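Local atomic coordinates of LbaCas13a H328A (C2c2) (Lachnospiraceae bacterium NK4A179, PDB entry 5WLH), a protein that binds a CRISPR guide RNA and, as a Cas13a effector nuclease, probably cleaves RNA recognised through that guide. Residues A[673-678]-A[804-809]; A[679-684]-A[849-854]. All coordinates share one frame; numbering follows the deposited sequence. Where two conformers were deposited one is given.

Interaction 1: A[673-678]-A[804-809]; sequences SQVPSF and TLAQIC. With nucleotides of chain B.
The contact of V675 and P676 with A806 and C809 is a small, buried apolar seam, in which the loop before helix 678-681 rests on the first turn of helix 805-813. V675 and C809 carry it together. With CG1 of V675 anti to the backbone N (chi1 177°), its other methyl, CG2, lies 3.7 Å from A806 CB. Small A806 lets the branched valine come close to the helix backbone. C809 brings its CB to 3.7 Å from Q674 O, a buried carbonyl oxygen that has no polar partner, while its SG faces P676 CD more loosely at 4.3 Å. A capping box starts the helix: Q807 N donates to T804 OG1 (3.0 Å) and T804 N to Q807 OE1 (2.9 Å). P676 also packs on L846 and L847 of helix 843-861. The loop's other face meets RNA, where S677 N donates a nearly straight bond (172°) to OP1 of guanosine 33 in chain B at 2.7 Å. S677 OG, the N-cap of the next helix, accepts from K680 N and makes only a weak bond to that phosphate. The chemistry is thus divided, with apolar groups seating the loop on protein while a backbone amide at a helix start, probably favourable for an anion, binds the phosphate whatever the base.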
loop_
_atom_site.group_PDB
_atom_site.type_symbol
_atom_site.label_atom_id
_atom_site.label_comp_id
_atom_site.label_asym_id
_atom_site.label_seq_id
_atom_site.Cartn_x
_atom_site.Cartn_y
_atom_site.Cartn_z
ATOM N N SER A 673 15.712 3.703 7.514
ATOM C CA SER A 673 14.971 3.598 6.276
ATOM C C SER A 673 15.256 4.802 5.373
ATOM O O SER A 673 15.850 5.813 5.788
ATOM C CB SER A 673 13.474 3.518 6.558
ATOM O OG SER A 673 13.081 4.765 7.039
ATOM N N GLN A 674 14.799 4.682 4.125
ATOM C CA GLN A 674 14.881 5.743 3.117
ATOM C C GLN A 674 16.305 6.275 2.984
ATOM O O GLN A 674 16.534 7.474 2.830
ATOM C CB GLN A 674 13.890 6.874 3.403
ATOM C CG GLN A 674 12.413 6.532 3.114
ATOM C CD GLN A 674 12.000 6.693 1.645
ATOM O OE1 GLN A 674 12.802 7.065 0.791
ATOM N NE2 GLN A 674 10.729 6.416 1.355
ATOM N N VAL A 675 17.266 5.372 3.086
ATOM C CA VAL A 675 18.595 5.547 2.510
ATOM C C VAL A 675 18.668 4.680 1.257
ATOM O O VAL A 675 18.279 3.506 1.318
ATOM C CB VAL A 675 19.686 5.166 3.511
ATOM C CG1 VAL A 675 21.054 5.286 2.857
ATOM C CG2 VAL A 675 19.600 6.056 4.754
ATOM N N PRO A 676 19.127 5.204 0.119
ATOM C CA PRO A 676 19.227 4.370 -1.084
ATOM C C PRO A 676 19.958 3.068 -0.811
ATOM O O PRO A 676 20.970 3.036 -0.103
ATOM C CB PRO A 676 20.008 5.258 -2.062
ATOM C CG PRO A 676 19.669 6.625 -1.664
ATOM C CD PRO A 676 19.516 6.599 -0.147
ATOM N N SER A 677 19.435 1.981 -1.375
ATOM C CA SER A 677 20.037 0.678 -1.152
ATOM C C SER A 677 21.420 0.646 -1.784
ATOM O O SER A 677 21.694 1.367 -2.741
ATOM C CB SER A 677 19.187 -0.429 -1.761
ATOM O OG SER A 677 19.298 -0.407 -3.180
ATOM N N PHE A 678 22.292 -0.198 -1.228
ATOM C CA PHE A 678 23.609 -0.379 -1.834
ATOM C C PHE A 678 23.464 -0.715 -3.308
ATOM O O PHE A 678 24.167 -0.152 -4.156
ATOM C CB PHE A 678 24.388 -1.487 -1.124
ATOM C CG PHE A 678 25.653 -1.883 -1.849
ATOM C CD1 PHE A 678 26.776 -1.071 -1.786
ATOM C CD2 PHE A 678 25.696 -3.031 -2.614
ATOM C CE1 PHE A 678 27.934 -1.421 -2.469
ATOM C CE2 PHE A 678 26.841 -3.387 -3.287
ATOM C CZ PHE A 678 27.957 -2.573 -3.220
ATOM N N THR A 804 21.891 12.962 11.173
ATOM C CA THR A 804 22.749 11.963 10.564
ATOM C C THR A 804 22.651 12.037 9.044
ATOM O O THR A 804 21.764 12.679 8.482
ATOM C CB THR A 804 22.352 10.569 11.045
ATOM O OG1 THR A 804 21.035 10.272 10.567
ATOM C CG2 THR A 804 22.338 10.528 12.545
ATOM N N LEU A 805 23.594 11.367 8.373
ATOM C CA LEU A 805 23.502 11.230 6.922
ATOM C C LEU A 805 22.189 10.568 6.529
ATOM O O LEU A 805 21.540 10.980 5.558
ATOM C CB LEU A 805 24.687 10.424 6.386
ATOM C CG LEU A 805 24.677 10.042 4.901
ATOM C CD1 LEU A 805 24.667 11.265 3.994
ATOM C CD2 LEU A 805 25.888 9.172 4.572
ATOM N N ALA A 806 21.785 9.537 7.268
ATOM C CA ALA A 806 20.499 8.910 6.973
ATOM C C ALA A 806 19.374 9.931 7.055
ATOM O O ALA A 806 18.487 9.953 6.199
ATOM C CB ALA A 806 20.250 7.753 7.939
ATOM N N GLN A 807 19.403 10.795 8.075
ATOM C CA GLN A 807 18.327 11.768 8.242
ATOM C C GLN A 807 18.363 12.839 7.167
ATOM O O GLN A 807 17.307 13.309 6.731
ATOM C CB GLN A 807 18.387 12.375 9.643
ATOM C CG GLN A 807 18.089 11.324 10.713
ATOM C CD GLN A 807 18.374 11.776 12.130
ATOM O OE1 GLN A 807 19.302 12.551 12.387
ATOM N NE2 GLN A 807 17.578 11.282 13.061
ATOM N N ILE A 808 19.555 13.210 6.693
ATOM C CA ILE A 808 19.621 14.081 5.525
ATOM C C ILE A 808 19.000 13.391 4.316
ATOM O O ILE A 808 18.208 13.991 3.578
ATOM C CB ILE A 808 21.074 14.516 5.256
ATOM C CG1 ILE A 808 21.599 15.321 6.441
ATOM C CG2 ILE A 808 21.135 15.325 3.985
ATOM C CD1 ILE A 808 23.110 15.499 6.441
ATOM N N CYS A 809 19.340 12.110 4.098
ATOM C CA CYS A 809 18.761 11.373 2.978
ATOM C C CYS A 809 17.247 11.322 3.073
ATOM O O CYS A 809 16.549 11.487 2.069
ATOM C CB CYS A 809 19.295 9.944 2.923
ATOM S SG CYS A 809 21.013 9.781 2.406
ATOM P P G B 33 15.695 1.793 -2.486
ATOM O OP1 G B 33 17.096 2.232 -2.745
ATOM O OP2 G B 33 14.983 0.962 -3.506
ATOM O "O5'" G B 33 15.662 0.973 -1.133
ATOM C "C5'" G B 33 16.202 1.516 0.062
ATOM C "C4'" G B 33 15.839 0.645 1.233
ATOM O "O4'" G B 33 14.389 0.677 1.430
ATOM C "C3'" G B 33 16.207 -0.831 1.062
ATOM O "O3'" G B 33 16.651 -1.353 2.300
ATOM C "C2'" G B 33 14.866 -1.471 0.727
ATOM O "O2'" G B 33 14.762 -2.851 0.996
ATOM C "C1'" G B 33 13.937 -0.645 1.593
ATOM N N9 G B 33 12.530 -0.838 1.221
ATOM C C8 G B 33 11.535 -1.275 2.070
ATOM N N7 G B 33 10.398 -1.479 1.453
ATOM C C5 G B 33 10.675 -1.211 0.125
ATOM C C6 G B 33 9.828 -1.269 -1.002
ATOM O O6 G B 33 8.628 -1.572 -1.054
ATOM N N1 G B 33 10.496 -0.908 -2.156
ATOM C C2 G B 33 11.814 -0.530 -2.230
ATOM N N2 G B 33 12.269 -0.211 -3.447
ATOM N N3 G B 33 12.618 -0.471 -1.190
ATOM C C4 G B 33 11.993 -0.823 -0.044
ATOM P P A B 32 11.366 3.849 -5.970
ATOM O OP1 A B 32 12.424 4.153 -6.979
ATOM O OP2 A B 32 10.498 2.663 -6.168
ATOM O "O5'" A B 32 12.031 3.703 -4.521
ATOM C "C5'" A B 32 12.813 4.757 -3.974
ATOM C "C4'" A B 32 13.018 4.569 -2.495
ATOM O "O4'" A B 32 11.759 4.734 -1.797
ATOM C "C3'" A B 32 13.516 3.197 -2.076
ATOM O "O3'" A B 32 14.926 3.146 -2.163
ATOM C "C2'" A B 32 13.001 3.065 -0.653
ATOM O "O2'" A B 32 13.852 3.785 0.225
ATOM C "C1'" A B 32 11.663 3.807 -0.736
ATOM N N9 A B 32 10.505 2.925 -1.005
ATOM C C8 A B 32 10.020 2.561 -2.241
ATOM N N7 A B 32 8.958 1.789 -2.201
ATOM C C5 A B 32 8.715 1.643 -0.839
ATOM C C6 A B 32 7.715 0.942 -0.127
ATOM N N6 A B 32 6.751 0.226 -0.724
ATOM N N1 A B 32 7.754 0.984 1.222
ATOM C C2 A B 32 8.722 1.704 1.814
ATOM N N3 A B 32 9.707 2.401 1.246
ATOM C C4 A B 32 9.653 2.332 -0.093
ATOM P P A B 34 18.188 -1.752 2.456
ATOM O OP1 A B 34 18.352 -1.971 3.922
ATOM O OP2 A B 34 18.997 -0.699 1.742
ATOM O "O5'" A B 34 18.324 -3.076 1.599
ATOM C "C5'" A B 34 17.853 -4.323 2.091
ATOM C "C4'" A B 34 18.572 -5.486 1.449
ATOM O "O4'" A B 34 18.087 -5.690 0.089
ATOM C "C3'" A B 34 20.101 -5.335 1.353
ATOM O "O3'" A B 34 20.723 -6.574 1.664
ATOM C "C2'" A B 34 20.323 -5.037 -0.132
ATOM O "O2'" A B 34 21.583 -5.432 -0.632
ATOM C "C1'" A B 34 19.192 -5.834 -0.778
ATOM N N9 A B 34 18.858 -5.382 -2.134
ATOM C C8 A B 34 18.364 -4.192 -2.598
ATOM N N7 A B 34 18.243 -4.151 -3.906
ATOM C C5 A B 34 18.704 -5.386 -4.335
ATOM C C6 A B 34 18.844 -5.978 -5.604
ATOM N N6 A B 34 18.523 -5.384 -6.757
ATOM N N1 A B 34 19.341 -7.234 -5.663
ATOM C C2 A B 34 19.676 -7.849 -4.519
ATOM N N3 A B 34 19.590 -7.393 -3.270
ATOM C C4 A B 34 19.086 -6.148 -3.250
#

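Interaction 2: A[679-684]-A[849-854]; sequences NKVFVR and NLRKAF. With nucleotides of chain B.
R851 and F682 lie alongside one another and run in opposite directions, so that the arginine's CG methylene passes over the phenylalanine ring. R851 CG sits over one ring face, 4.1 Å from the centroid, as a CH-pi contact, whereas the guanidinium plane is turned nearly perpendicular to the ring, at 80°. A bend at chi3 (-66°) in the otherwise extended arginine brings its head back to V681 O. R851 NE donates to V681 O over 2.9 Å, approaching nearly in line with the carbonyl bond, but the bond is bent at the donor because the oxygen lies tilted out of the guanidinium plane; NH2 adds a weak bond at 3.2 Å. An arginine suits this place because its methylenes can pack on a ring while its nitrogens reach a main-chain oxygen at the end of helix 678-681. A leucine in its place would keep some apolar cover for F682 but would probably leave V681 O without these two donors. Beyond the ring, F682 CZ approaches F854 CD2 at 3.4 Å; the two rings meet obliquely, with their planes at 63°. F854 also meets F724 and F732 edge-to-face, placing F682 in an aromatic cluster. Beta-branched V681 spreads its two methyls over the neighbouring helix, CG1 3.6 Å from R851 CB and CG2 against L850 CD1, the V681 and L850 side chains crossing at about a right angle. The same short helix also binds RNA of chain B: K680 NZ donates to OP2 of guanosine 33 at 2.8 Å, and N679, its amide lying against the adenine of adenosine 34, accepts from that nucleotide's O2' through OD1 at 2.5 Å. Apolar V681 and F682 therefore face helix 843-861 while polar N679 and K680 turn to the guide, and the arginine's two donors meet the helix's last carbonyl, whose partial negative charge probably suits a cation.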
loop_
_atom_site.group_PDB
_atom_site.type_symbol
_atom_site.label_atom_id
_atom_site.label_comp_id
_atom_site.label_asym_id
_atom_site.label_seq_id
_atom_site.Cartn_x
_atom_site.Cartn_y
_atom_site.Cartn_z
ATOM N N ASN A 679 22.514 -1.600 -3.629
ATOM C CA ASN A 679 22.358 -2.117 -4.983
ATOM C C ASN A 679 21.870 -1.072 -5.967
ATOM O O ASN A 679 22.004 -1.287 -7.179
ATOM C CB ASN A 679 21.394 -3.303 -4.973
ATOM C CG ASN A 679 21.811 -4.359 -3.997
ATOM O OD1 ASN A 679 21.789 -4.132 -2.789
ATOM N ND2 ASN A 679 22.227 -5.514 -4.506
ATOM N N LYS A 680 21.275 0.022 -5.492
ATOM C CA LYS A 680 20.920 1.130 -6.371
ATOM C C LYS A 680 22.057 2.125 -6.524
ATOM O O LYS A 680 22.216 2.715 -7.600
ATOM C CB LYS A 680 19.680 1.863 -5.848
ATOM C CG LYS A 680 18.408 1.012 -5.844
ATOM C CD LYS A 680 17.734 0.949 -7.199
ATOM C CE LYS A 680 16.296 0.402 -7.097
ATOM N NZ LYS A 680 15.326 1.228 -6.275
ATOM N N VAL A 681 22.853 2.317 -5.471
ATOM C CA VAL A 681 24.019 3.195 -5.564
ATOM C C VAL A 681 25.099 2.549 -6.422
ATOM O O VAL A 681 25.732 3.212 -7.251
ATOM C CB VAL A 681 24.539 3.530 -4.154
ATOM C CG1 VAL A 681 25.810 4.376 -4.234
ATOM C CG2 VAL A 681 23.475 4.289 -3.364
ATOM N N PHE A 682 25.319 1.250 -6.242
ATOM C CA PHE A 682 26.293 0.471 -7.004
ATOM C C PHE A 682 25.504 -0.587 -7.766
ATOM O O PHE A 682 25.242 -1.682 -7.259
ATOM C CB PHE A 682 27.347 -0.137 -6.088
ATOM C CG PHE A 682 28.274 0.877 -5.516
ATOM C CD1 PHE A 682 29.415 1.262 -6.209
ATOM C CD2 PHE A 682 27.982 1.496 -4.319
ATOM C CE1 PHE A 682 30.262 2.226 -5.692
ATOM C CE2 PHE A 682 28.830 2.455 -3.791
ATOM C CZ PHE A 682 29.967 2.824 -4.482
ATOM N N VAL A 683 25.096 -0.237 -8.986
ATOM C CA VAL A 683 24.331 -1.163 -9.809
ATOM C C VAL A 683 25.224 -2.328 -10.199
ATOM O O VAL A 683 26.337 -2.127 -10.702
ATOM C CB VAL A 683 23.776 -0.439 -11.043
ATOM C CG1 VAL A 683 23.083 -1.424 -11.953
ATOM C CG2 VAL A 683 22.832 0.671 -10.616
ATOM N N ARG A 684 24.751 -3.555 -9.954
ATOM C CA ARG A 684 25.613 -4.716 -10.163
ATOM C C ARG A 684 26.130 -4.772 -11.595
ATOM O O ARG A 684 27.324 -5.009 -11.822
ATOM C CB ARG A 684 24.878 -6.007 -9.816
ATOM C CG ARG A 684 25.739 -7.250 -9.944
ATOM C CD ARG A 684 27.131 -7.072 -9.307
ATOM N NE ARG A 684 27.906 -8.298 -9.442
ATOM C CZ ARG A 684 28.649 -8.593 -10.506
ATOM N NH1 ARG A 684 28.720 -7.748 -11.525
ATOM N NH2 ARG A 684 29.311 -9.740 -10.556
ATOM N N ASN A 849 26.140 11.323 -5.075
ATOM C CA ASN A 849 26.928 11.805 -3.952
ATOM C C ASN A 849 27.266 10.680 -2.986
ATOM O O ASN A 849 28.364 10.655 -2.420
ATOM C CB ASN A 849 26.196 12.927 -3.233
ATOM C CG ASN A 849 26.358 14.263 -3.933
ATOM O OD1 ASN A 849 27.307 14.995 -3.672
ATOM N ND2 ASN A 849 25.423 14.592 -4.813
ATOM N N LEU A 850 26.334 9.738 -2.787
ATOM C CA LEU A 850 26.633 8.567 -1.970
ATOM C C LEU A 850 27.713 7.704 -2.613
ATOM O O LEU A 850 28.618 7.220 -1.926
ATOM C CB LEU A 850 25.361 7.745 -1.738
ATOM C CG LEU A 850 24.396 8.249 -0.658
ATOM C CD1 LEU A 850 23.105 7.430 -0.668
ATOM C CD2 LEU A 850 25.024 8.209 0.718
ATOM N N ARG A 851 27.622 7.493 -3.931
ATOM C CA ARG A 851 28.565 6.623 -4.626
ATOM C C ARG A 851 29.980 7.170 -4.530
ATOM O O ARG A 851 30.929 6.422 -4.260
ATOM C CB ARG A 851 28.132 6.478 -6.084
ATOM C CG ARG A 851 28.920 5.492 -6.914
ATOM C CD ARG A 851 28.546 5.655 -8.390
ATOM N NE ARG A 851 27.158 5.269 -8.642
ATOM C CZ ARG A 851 26.205 6.095 -9.065
ATOM N NH1 ARG A 851 26.484 7.366 -9.307
ATOM N NH2 ARG A 851 24.970 5.643 -9.250
ATOM N N LYS A 852 30.132 8.483 -4.696
ATOM C CA LYS A 852 31.456 9.084 -4.607
ATOM C C LYS A 852 31.950 9.132 -3.164
ATOM O O LYS A 852 33.124 8.844 -2.902
ATOM C CB LYS A 852 31.435 10.473 -5.248
ATOM C CG LYS A 852 31.117 10.444 -6.747
ATOM C CD LYS A 852 31.723 9.212 -7.448
ATOM C CE LYS A 852 31.121 8.993 -8.837
ATOM N NZ LYS A 852 31.262 7.615 -9.353
ATOM N N ALA A 853 31.065 9.451 -2.204
ATOM C CA ALA A 853 31.469 9.402 -0.805
ATOM C C ALA A 853 31.935 8.005 -0.412
ATOM O O ALA A 853 32.886 7.860 0.371
ATOM C CB ALA A 853 30.316 9.860 0.097
ATOM N N PHE A 854 31.275 6.964 -0.932
ATOM C CA PHE A 854 31.661 5.597 -0.584
ATOM C C PHE A 854 33.034 5.256 -1.151
ATOM O O PHE A 854 33.871 4.661 -0.465
ATOM C CB PHE A 854 30.621 4.597 -1.090
ATOM C CG PHE A 854 30.913 3.174 -0.711
ATOM C CD1 PHE A 854 30.467 2.658 0.501
ATOM C CD2 PHE A 854 31.643 2.346 -1.561
ATOM C CE1 PHE A 854 30.736 1.348 0.851
ATOM C CE2 PHE A 854 31.912 1.025 -1.229
ATOM C CZ PHE A 854 31.448 0.519 -0.006
ATOM P P A B 34 18.188 -1.752 2.456
ATOM O OP1 A B 34 18.352 -1.971 3.922
ATOM O OP2 A B 34 18.997 -0.699 1.742
ATOM O "O5'" A B 34 18.324 -3.076 1.599
ATOM C "C5'" A B 34 17.853 -4.323 2.091
ATOM C "C4'" A B 34 18.572 -5.486 1.449
ATOM O "O4'" A B 34 18.087 -5.690 0.089
ATOM C "C3'" A B 34 20.101 -5.335 1.353
ATOM O "O3'" A B 34 20.723 -6.574 1.664
ATOM C "C2'" A B 34 20.323 -5.037 -0.132
ATOM O "O2'" A B 34 21.583 -5.432 -0.632
ATOM C "C1'" A B 34 19.192 -5.834 -0.778
ATOM N N9 A B 34 18.858 -5.382 -2.134
ATOM C C8 A B 34 18.364 -4.192 -2.598
ATOM N N7 A B 34 18.243 -4.151 -3.906
ATOM C C5 A B 34 18.704 -5.386 -4.335
ATOM C C6 A B 34 18.844 -5.978 -5.604
ATOM N N6 A B 34 18.523 -5.384 -6.757
ATOM N N1 A B 34 19.341 -7.234 -5.663
ATOM C C2 A B 34 19.676 -7.849 -4.519
ATOM N N3 A B 34 19.590 -7.393 -3.270
ATOM C C4 A B 34 19.086 -6.148 -3.250
ATOM P P G B 33 15.695 1.793 -2.486
ATOM O OP1 G B 33 17.096 2.232 -2.745
ATOM O OP2 G B 33 14.983 0.962 -3.506
ATOM O "O5'" G B 33 15.662 0.973 -1.133
ATOM C "C5'" G B 33 16.202 1.516 0.062
ATOM C "C4'" G B 33 15.839 0.645 1.233
ATOM O "O4'" G B 33 14.389 0.677 1.430
ATOM C "C3'" G B 33 16.207 -0.831 1.062
ATOM O "O3'" G B 33 16.651 -1.353 2.300
ATOM C "C2'" G B 33 14.866 -1.471 0.727
ATOM O "O2'" G B 33 14.762 -2.851 0.996
ATOM C "C1'" G B 33 13.937 -0.645 1.593
ATOM N N9 G B 33 12.530 -0.838 1.221
ATOM C C8 G B 33 11.535 -1.275 2.070
ATOM N N7 G B 33 10.398 -1.479 1.453
ATOM C C5 G B 33 10.675 -1.211 0.125
ATOM C C6 G B 33 9.828 -1.269 -1.002
ATOM O O6 G B 33 8.628 -1.572 -1.054
ATOM N N1 G B 33 10.496 -0.908 -2.156
ATOM C C2 G B 33 11.814 -0.530 -2.230
ATOM N N2 G B 33 12.269 -0.211 -3.447
ATOM N N3 G B 33 12.618 -0.471 -1.190
ATOM C C4 G B 33 11.993 -0.823 -0.044
ATOM P P C B 41 19.327 -2.701 -11.136
ATOM O OP1 C B 41 20.263 -3.782 -10.726
ATOM O OP2 C B 41 19.080 -1.553 -10.240
ATOM O "O5'" C B 41 19.734 -2.058 -12.542
ATOM C "C5'" C B 41 20.354 -2.835 -13.565
ATOM C "C4'" C B 41 19.943 -2.392 -14.955
ATOM O "O4'" C B 41 18.604 -2.871 -15.247
ATOM C "C3'" C B 41 19.855 -0.893 -15.210
ATOM O "O3'" C B 41 21.112 -0.292 -15.470
ATOM C "C2'" C B 41 18.917 -0.823 -16.406
ATOM O "O2'" C B 41 19.619 -1.154 -17.594
ATOM C "C1'" C B 41 17.946 -1.961 -16.099
ATOM N N1 C B 41 16.714 -1.492 -15.434
ATOM C C2 C B 41 15.764 -0.826 -16.210
ATOM O O2 C B 41 16.016 -0.662 -17.408
ATOM N N3 C B 41 14.617 -0.389 -15.635
ATOM C C4 C B 41 14.404 -0.609 -14.331
ATOM N N4 C B 41 13.261 -0.171 -13.781
ATOM C C5 C B 41 15.363 -1.291 -13.520
ATOM C C6 C B 41 16.492 -1.715 -14.107
#

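Segments 673-678 and 679-684 are consecutive: helix 678-681 begins at the last residue of the loop segment of interaction 1 and continues into that of interaction 2. The chain then runs through helices 709-732, 736-745 and 786-799 before 804-809 returns to close the first loop, and helix 843-861 returns later to close the second. The segments alternate along the chain, so the two closures cross. Their centres are 12 Å apart and they share a surface: P676 CG touches L850 CD1 at 3.7 Å, and L805 also packs on L850. Together they tie one guide-contacting stretch to two successive helices, 805-813 and 843-861, in an all-helical neighbourhood.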